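Long-range contact in LPXTG-motif cell wall anchor domain protein (Mobiluncus mulieris, PDB 5U5O), which probably serves as a cell-wall-attached adhesin, this part being two Ig-like domains of a giant surface protein containing intramolecular cross-links: residues A[5-10]-A[120-125]. Residues are numbered along the deposited sequence; the frame is centred on the assembly and turned at random.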
loop_
_atom_site.group_PDB
_atom_site.type_symbol
_atom_site.label_atom_id
_atom_site.label_comp_id
_atom_site.label_asym_id
_atom_site.label_seq_id
_atom_site.Cartn_x
_atom_site.Cartn_y
_atom_site.Cartn_z
ATOM N N VAL A 5 -27.555 8.655 -7.561
ATOM C CA VAL A 5 -26.414 9.130 -6.775
ATOM C C VAL A 5 -25.148 8.575 -7.394
ATOM O O VAL A 5 -25.061 7.441 -7.832
ATOM C CB VAL A 5 -26.592 8.808 -5.262
ATOM C CG1 VAL A 5 -26.605 7.322 -4.971
ATOM C CG2 VAL A 5 -25.507 9.497 -4.427
ATOM N N GLY A 6 -24.114 9.414 -7.367
ATOM C CA GLY A 6 -22.762 9.031 -7.774
ATOM C C GLY A 6 -21.750 9.701 -6.845
ATOM O O GLY A 6 -22.111 10.560 -6.031
ATOM N N THR A 7 -20.486 9.296 -6.952
ATOM C CA THR A 7 -19.454 9.825 -6.077
ATOM C C THR A 7 -18.146 9.904 -6.830
ATOM O O THR A 7 -17.878 9.142 -7.757
ATOM C CB THR A 7 -19.278 8.934 -4.845
ATOM O OG1 THR A 7 -18.969 7.604 -5.271
ATOM C CG2 THR A 7 -20.453 8.939 -3.910
ATOM N N TYR A 8 -17.296 10.815 -6.356
ATOM C CA TYR A 8 -15.900 10.888 -6.793
ATOM C C TYR A 8 -15.037 10.999 -5.539
ATOM O O TYR A 8 -15.232 11.903 -4.736
ATOM C CB TYR A 8 -15.690 12.091 -7.690
ATOM C CG TYR A 8 -14.258 12.277 -8.152
ATOM C CD1 TYR A 8 -13.649 11.323 -8.973
ATOM C CD2 TYR A 8 -13.508 13.404 -7.784
ATOM C CE1 TYR A 8 -12.340 11.474 -9.418
ATOM C CE2 TYR A 8 -12.200 13.566 -8.239
ATOM C CZ TYR A 8 -11.617 12.597 -9.047
ATOM O OH TYR A 8 -10.321 12.749 -9.496
ATOM N N ALA A 9 -14.173 10.018 -5.364
ATOM C CA ALA A 9 -13.332 9.937 -4.156
ATOM C C ALA A 9 -11.921 10.441 -4.403
ATOM O O ALA A 9 -11.309 10.073 -5.400
ATOM C CB ALA A 9 -13.286 8.509 -3.682
ATOM N N THR A 10 -11.404 11.263 -3.484
ATOM C CA THR A 10 -10.025 11.731 -3.553
ATOM C C THR A 10 -9.426 11.752 -2.155
ATOM O O THR A 10 -10.152 11.727 -1.160
ATOM C CB THR A 10 -9.916 13.144 -4.147
ATOM O OG1 THR A 10 -10.772 14.030 -3.425
ATOM C CG2 THR A 10 -10.318 13.156 -5.595
ATOM N N LEU A 120 -9.105 0.561 -2.144
ATOM C CA LEU A 120 -10.283 1.025 -1.407
ATOM C C LEU A 120 -11.388 1.518 -2.335
ATOM O O LEU A 120 -11.124 1.966 -3.442
ATOM C CB LEU A 120 -9.897 2.168 -0.469
ATOM C CG LEU A 120 -8.703 1.907 0.447
ATOM C CD1 LEU A 120 -8.392 3.131 1.301
ATOM C CD2 LEU A 120 -8.947 0.715 1.357
ATOM N N VAL A 121 -12.605 1.534 -1.816
ATOM C CA VAL A 121 -13.736 2.029 -2.595
ATOM C C VAL A 121 -14.795 2.606 -1.662
ATOM O O VAL A 121 -15.037 2.074 -0.585
ATOM C CB VAL A 121 -14.289 0.922 -3.541
ATOM C CG1 VAL A 121 -14.855 -0.239 -2.730
ATOM C CG2 VAL A 121 -15.304 1.486 -4.536
ATOM N N VAL A 122 -15.428 3.683 -2.129
ATOM C CA VAL A 122 -16.521 4.367 -1.439
ATOM C C VAL A 122 -17.862 3.880 -2.019
ATOM O O VAL A 122 -18.015 3.757 -3.251
ATOM C CB VAL A 122 -16.431 5.872 -1.667
ATOM C CG1 VAL A 122 -17.668 6.603 -1.159
ATOM C CG2 VAL A 122 -15.184 6.392 -0.973
ATOM N N TYR A 123 -18.784 3.531 -1.129
ATOM C CA TYR A 123 -20.189 3.216 -1.445
ATOM C C TYR A 123 -21.018 4.378 -0.926
ATOM O O TYR A 123 -20.650 5.026 0.063
ATOM C CB TYR A 123 -20.566 1.936 -0.712
ATOM C CG TYR A 123 -20.191 0.634 -1.421
ATOM C CD1 TYR A 123 -19.154 0.559 -2.360
ATOM C CD2 TYR A 123 -20.919 -0.531 -1.159
ATOM C CE1 TYR A 123 -18.851 -0.637 -3.006
ATOM C CE2 TYR A 123 -20.615 -1.726 -1.795
ATOM C CZ TYR A 123 -19.586 -1.773 -2.715
ATOM O OH TYR A 123 -19.303 -2.968 -3.334
ATOM N N GLU A 124 -22.157 4.647 -1.588
ATOM C CA GLU A 124 -23.029 5.770 -1.207
ATOM C C GLU A 124 -24.489 5.373 -1.381
ATOM O O GLU A 124 -24.839 4.610 -2.313
ATOM C CB GLU A 124 -22.763 7.008 -2.069
ATOM C CG GLU A 124 -23.313 8.312 -1.500
ATOM C CD GLU A 124 -22.421 8.904 -0.409
ATOM O OE1 GLU A 124 -21.252 8.476 -0.265
ATOM O OE2 GLU A 124 -22.918 9.773 0.327
ATOM N N GLN A 125 -25.335 5.852 -0.484
ATOM C CA GLN A 125 -26.786 5.683 -0.641
ATOM C C GLN A 125 -27.484 7.012 -0.452
ATOM O O GLN A 125 -27.043 7.886 0.344
ATOM C CB GLN A 125 -27.343 4.642 0.328
ATOM C CG GLN A 125 -26.612 3.302 0.306
ATOM C CD GLN A 125 -25.322 3.330 1.142
ATOM O OE1 GLN A 125 -25.318 3.853 2.250
ATOM N NE2 GLN A 125 -24.229 2.798 0.595
#
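Thr7, Val5 and Ala9 meet Glu124 and Val122 in a buried face-to-face packing of two strands from different sheets, inside the T-Q ester bond domain. Strand 4-10 pairs with strand 26-36, whereas strand 118-127 lies between strands 43-52 and 150-178. The two segment axes approach to 7.2 Å with their directions 151° apart, a spacing bridged by side chains, and alternate residues on each strand point at the other sheet. Tightest is the methyl of Thr7: its CG2 lies 3.5 Å from Glu124 CB and 3.8 Å from Glu124 OE1, and the bent glutamate curves along one side of it, the two side chains meeting at a slant. With CG anti to the backbone N (chi1 -163°) and a turn at chi2 (80°), the carboxylate folds back beside that methyl. Val5 CG2 touches the same side chain from a direction about perpendicular to that of the Thr7 methyl, 3.8 Å from Glu124 CG. This is the sandwich core of an Ig-like domain, and it houses the ester cross-link: Thr7 OG1 is covalently joined to CD of Gln160, tying strand 4-10 to strand 150-178, which continues into the second domain. Glu124 OE1 also lies close to Asp31 OD2, beside the cross-link. Further along, Ala9 CB rests 3.9 Å from Val122 CG2, and both side chains touch Gln160.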